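Local structure of GGDEF family protein (Vibrio cholerae, 5GZS) at residues Val294-Lys299 with Phe345-Gln350. The protein probably senses periplasmic signals as the CdgH diguanylate cyclase, its solute-binding-type periplasmic portion holding an arginine. Sequence-based numbering, arbitrary orientation.
Sequences VSQQRK and FEELLQ
Ser295, in the loop that follows strand 288-292, and Glu347, on helix 344-352, bring the two backbones to their nearest approach, 7.7 Å between CA atoms, so a side chain has to span the gap. Glu347 does so. Its CG lies anti to the backbone N (chi1 163°) and the chain stays extended beyond it, pushing the carboxylate off the helix and up against the loop backbone. There OE1 of Glu347 accepts a hydrogen bond from the backbone N of Gln296 at 2.6 Å, with a nearly straight N-H...O angle of 163°, through its syn lone pair. The CB of Ser295 sits against both oxygens, 3.3 Å from OE1 and from OE2 of Glu347. OE2 of Glu347 also approaches CB of Gln297, at 3.6 Å. Gln296 crosses the Glu347 chain at about a right angle, its CB and CG against OE1 of Glu347, but the bend at chi2 carries its amide away, turned 53° from the carboxylate plane. On the loop side, Ser295 makes an ST motif: its OG takes the backbone N-H of Arg298 at 2.8 Å, tying together the turn whose Gln296 N-H Glu347 uses. Arg298 probably matches Arg64 of the arginine pocket in the first solute-binding module, judging by sequence. Its NH1 stays 7.0 Å from OE2 of Glu347, so no salt bridge forms across this contact. The bond joins the sheet of strand 288-292 to that of strand 337-340, consistent with the two lobes of a solute-binding-type module. The loop continues to strand 303-304 of the same sheet as 288-292, while helix 344-352 covers the other sheet, Phe345 and Leu349 packing on strands 337-340 and 378-382 and Leu348 on strand 399-410.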
ATOM      1  N   VAL A 294      -6.773   2.089 -19.459  1.00 55.14           N
ATOM      2  CA  VAL A 294      -7.993   2.772 -18.998  1.00 56.13           C
ATOM      3  C   VAL A 294      -7.725   4.211 -18.573  1.00 71.45           C
ATOM      4  O   VAL A 294      -7.652   4.550 -17.386  1.00 75.47           O
ATOM      5  CB  VAL A 294      -8.722   1.977 -17.849  1.00 63.34           C
ATOM      6  CG1 VAL A 294      -7.820   1.653 -16.680  1.00 62.76           C
ATOM      7  CG2 VAL A 294      -9.997   2.701 -17.380  1.00 65.95           C
ATOM      8  N   SER A 295      -7.547   5.054 -19.585  1.00 77.12           N
ATOM      9  CA  SER A 295      -7.458   6.490 -19.390  1.00 75.69           C
ATOM     10  C   SER A 295      -8.856   7.010 -19.096  1.00 74.42           C
ATOM     11  O   SER A 295      -9.757   6.244 -18.749  1.00 70.60           O
ATOM     12  CB  SER A 295      -6.886   7.177 -20.637  1.00 71.36           C
ATOM     13  OG  SER A 295      -7.681   6.892 -21.778  1.00 68.81           O
ATOM     14  N   GLN A 296      -9.032   8.317 -19.236  1.00 80.64           N
ATOM     15  CA  GLN A 296     -10.362   8.902 -19.301  1.00 79.28           C
ATOM     16  C   GLN A 296     -10.763   8.966 -20.764  1.00 80.42           C
ATOM     17  O   GLN A 296     -11.899   8.644 -21.123  1.00 87.43           O
ATOM     18  CB  GLN A 296     -10.387  10.292 -18.671  1.00 75.63           C
ATOM     19  CG  GLN A 296     -10.113  10.296 -17.188  1.00 78.33           C
ATOM     20  CD  GLN A 296     -11.127   9.491 -16.421  1.00 91.99           C
ATOM     21  OE1 GLN A 296     -12.315   9.499 -16.752  1.00 97.38           O
ATOM     22  NE2 GLN A 296     -10.670   8.787 -15.388  1.00 96.29           N
ATOM     23  N   GLN A 297      -9.804   9.376 -21.596  1.00 76.37           N
ATOM     24  CA  GLN A 297      -9.991   9.466 -23.039  1.00 80.05           C
ATOM     25  C   GLN A 297     -10.617   8.195 -23.579  1.00 82.04           C
ATOM     26  O   GLN A 297     -11.531   8.254 -24.400  1.00 78.98           O
ATOM     27  CB  GLN A 297      -8.660   9.735 -23.761  1.00 79.00           C
ATOM     28  CG  GLN A 297      -8.758   9.616 -25.295  1.00 80.00           C
ATOM     29  CD  GLN A 297      -7.417   9.785 -26.021  1.00 83.15           C
ATOM     30  OE1 GLN A 297      -6.451  10.345 -25.480  1.00 86.94           O
ATOM     31  NE2 GLN A 297      -7.351   9.276 -27.249  1.00 79.56           N
ATOM     32  N   ARG A 298     -10.139   7.052 -23.091  1.00 78.28           N
ATOM     33  CA  ARG A 298     -10.534   5.763 -23.648  1.00 73.67           C
ATOM     34  C   ARG A 298     -11.694   5.111 -22.898  1.00 73.29           C
ATOM     35  O   ARG A 298     -12.322   4.189 -23.415  1.00 72.53           O
ATOM     36  CB  ARG A 298      -9.327   4.825 -23.676  1.00 66.56           C
ATOM     37  CG  ARG A 298      -8.353   5.164 -24.781  1.00 66.72           C
ATOM     38  CD  ARG A 298      -6.940   4.692 -24.481  1.00 70.56           C
ATOM     39  NE  ARG A 298      -6.295   4.139 -25.676  1.00 68.58           N
ATOM     40  CZ  ARG A 298      -5.711   4.872 -26.621  1.00 72.80           C
ATOM     41  NH1 ARG A 298      -5.690   6.201 -26.518  1.00 70.48           N
ATOM     42  NH2 ARG A 298      -5.155   4.277 -27.676  1.00 78.13           N
ATOM     43  N   LYS A 299     -12.004   5.633 -21.712  1.00 77.55           N
ATOM     44  CA  LYS A 299     -12.911   4.970 -20.762  1.00 79.17           C
ATOM     45  C   LYS A 299     -14.292   4.623 -21.329  1.00 74.42           C
ATOM     46  O   LYS A 299     -14.942   3.676 -20.872  1.00 73.33           O
ATOM     47  CB  LYS A 299     -13.083   5.839 -19.509  1.00 75.63           C
ATOM     48  CG  LYS A 299     -13.279   5.037 -18.214  1.00 72.43           C
ATOM     49  CD  LYS A 299     -12.419   5.615 -17.074  1.00 76.73           C
ATOM     50  CE  LYS A 299     -12.722   4.991 -15.708  1.00 75.90           C
ATOM     51  NZ  LYS A 299     -12.262   5.852 -14.561  1.00 80.05           N
ATOM     52  N   PHE A 345       0.193   9.028 -20.592  1.00 48.64           N
ATOM     53  CA  PHE A 345       0.998   9.823 -19.647  1.00 52.14           C
ATOM     54  C   PHE A 345       0.751  11.300 -19.915  1.00 53.99           C
ATOM     55  O   PHE A 345       0.843  12.120 -19.007  1.00 58.42           O
ATOM     56  CB  PHE A 345       2.501   9.482 -19.728  1.00 42.82           C
ATOM     57  CG  PHE A 345       2.845   8.107 -19.196  1.00 42.00           C
ATOM     58  CD1 PHE A 345       2.162   7.571 -18.110  1.00 41.24           C
ATOM     59  CD2 PHE A 345       3.831   7.340 -19.798  1.00 48.31           C
ATOM     60  CE1 PHE A 345       2.472   6.308 -17.630  1.00 40.53           C
ATOM     61  CE2 PHE A 345       4.141   6.061 -19.319  1.00 47.34           C
ATOM     62  CZ  PHE A 345       3.465   5.548 -18.237  1.00 40.57           C
ATOM     63  N   GLU A 346       0.401  11.651 -21.149  1.00 59.01           N
ATOM     64  CA  GLU A 346       0.156  13.061 -21.442  1.00 51.97           C
ATOM     65  C   GLU A 346      -1.075  13.508 -20.677  1.00 55.20           C
ATOM     66  O   GLU A 346      -1.098  14.569 -20.047  1.00 64.12           O
ATOM     67  CB  GLU A 346      -0.009  13.296 -22.933  1.00 49.01           C
ATOM     68  CG  GLU A 346      -0.251  14.753 -23.325  1.00 50.38           C
ATOM     69  CD  GLU A 346      -0.454  14.905 -24.829  1.00 61.22           C
ATOM     70  OE1 GLU A 346      -0.914  13.921 -25.466  1.00 68.70           O
ATOM     71  OE2 GLU A 346      -0.120  15.977 -25.379  1.00 49.17           O
ATOM     72  N   GLU A 347      -2.090  12.668 -20.702  1.00 47.83           N
ATOM     73  CA  GLU A 347      -3.292  12.950 -19.966  1.00 57.84           C
ATOM     74  C   GLU A 347      -2.956  13.057 -18.488  1.00 62.17           C
ATOM     75  O   GLU A 347      -3.358  14.021 -17.833  1.00 75.23           O
ATOM     76  CB  GLU A 347      -4.316  11.864 -20.249  1.00 63.68           C
ATOM     77  CG  GLU A 347      -5.484  11.740 -19.303  1.00 65.22           C
ATOM     78  CD  GLU A 347      -6.417  10.633 -19.783  1.00 66.18           C
ATOM     79  OE1 GLU A 347      -7.061   9.972 -18.940  1.00 54.72           O
ATOM     80  OE2 GLU A 347      -6.490  10.424 -21.020  1.00 67.08           O
ATOM     81  N   LEU A 348      -2.186  12.100 -17.977  1.00 49.16           N
ATOM     82  CA  LEU A 348      -1.872  12.060 -16.554  1.00 51.88           C
ATOM     83  C   LEU A 348      -1.259  13.375 -16.088  1.00 56.73           C
ATOM     84  O   LEU A 348      -1.665  13.947 -15.074  1.00 63.58           O
ATOM     85  CB  LEU A 348      -0.919  10.904 -16.240  1.00 50.12           C
ATOM     86  CG  LEU A 348      -0.421  10.802 -14.790  1.00 53.01           C
ATOM     87  CD1 LEU A 348      -1.576  10.951 -13.790  1.00 47.21           C
ATOM     88  CD2 LEU A 348       0.292   9.447 -14.575  1.00 46.48           C
ATOM     89  N   LEU A 349      -0.292  13.866 -16.850  1.00 52.67           N
ATOM     90  CA  LEU A 349       0.410  15.054 -16.438  1.00 52.40           C
ATOM     91  C   LEU A 349      -0.508  16.245 -16.557  1.00 55.89           C
ATOM     92  O   LEU A 349      -0.440  17.168 -15.738  1.00 68.58           O
ATOM     93  CB  LEU A 349       1.684  15.246 -17.252  1.00 52.97           C
ATOM     94  CG  LEU A 349       2.776  14.244 -16.868  1.00 48.45           C
ATOM     95  CD1 LEU A 349       4.119  14.789 -17.289  1.00 56.07           C
ATOM     96  CD2 LEU A 349       2.767  13.967 -15.387  1.00 48.53           C
ATOM     97  N   GLN A 350      -1.385  16.222 -17.548  1.00 49.93           N
ATOM     98  CA  GLN A 350      -2.316  17.331 -17.704  1.00 52.05           C
ATOM     99  C   GLN A 350      -3.260  17.452 -16.493  1.00 50.81           C
ATOM    100  O   GLN A 350      -3.668  18.564 -16.147  1.00 55.54           O
ATOM    101  CB  GLN A 350      -3.101  17.188 -19.001  1.00 56.92           C
ATOM    102  CG  GLN A 350      -2.317  17.604 -20.238  1.00 63.68           C
ATOM    103  CD  GLN A 350      -3.021  17.215 -21.524  1.00 60.46           C
ATOM    104  OE1 GLN A 350      -3.695  16.192 -21.579  1.00 65.38           O
ATOM    105  NE2 GLN A 350      -2.861  18.023 -22.564  1.00 65.32           N
TER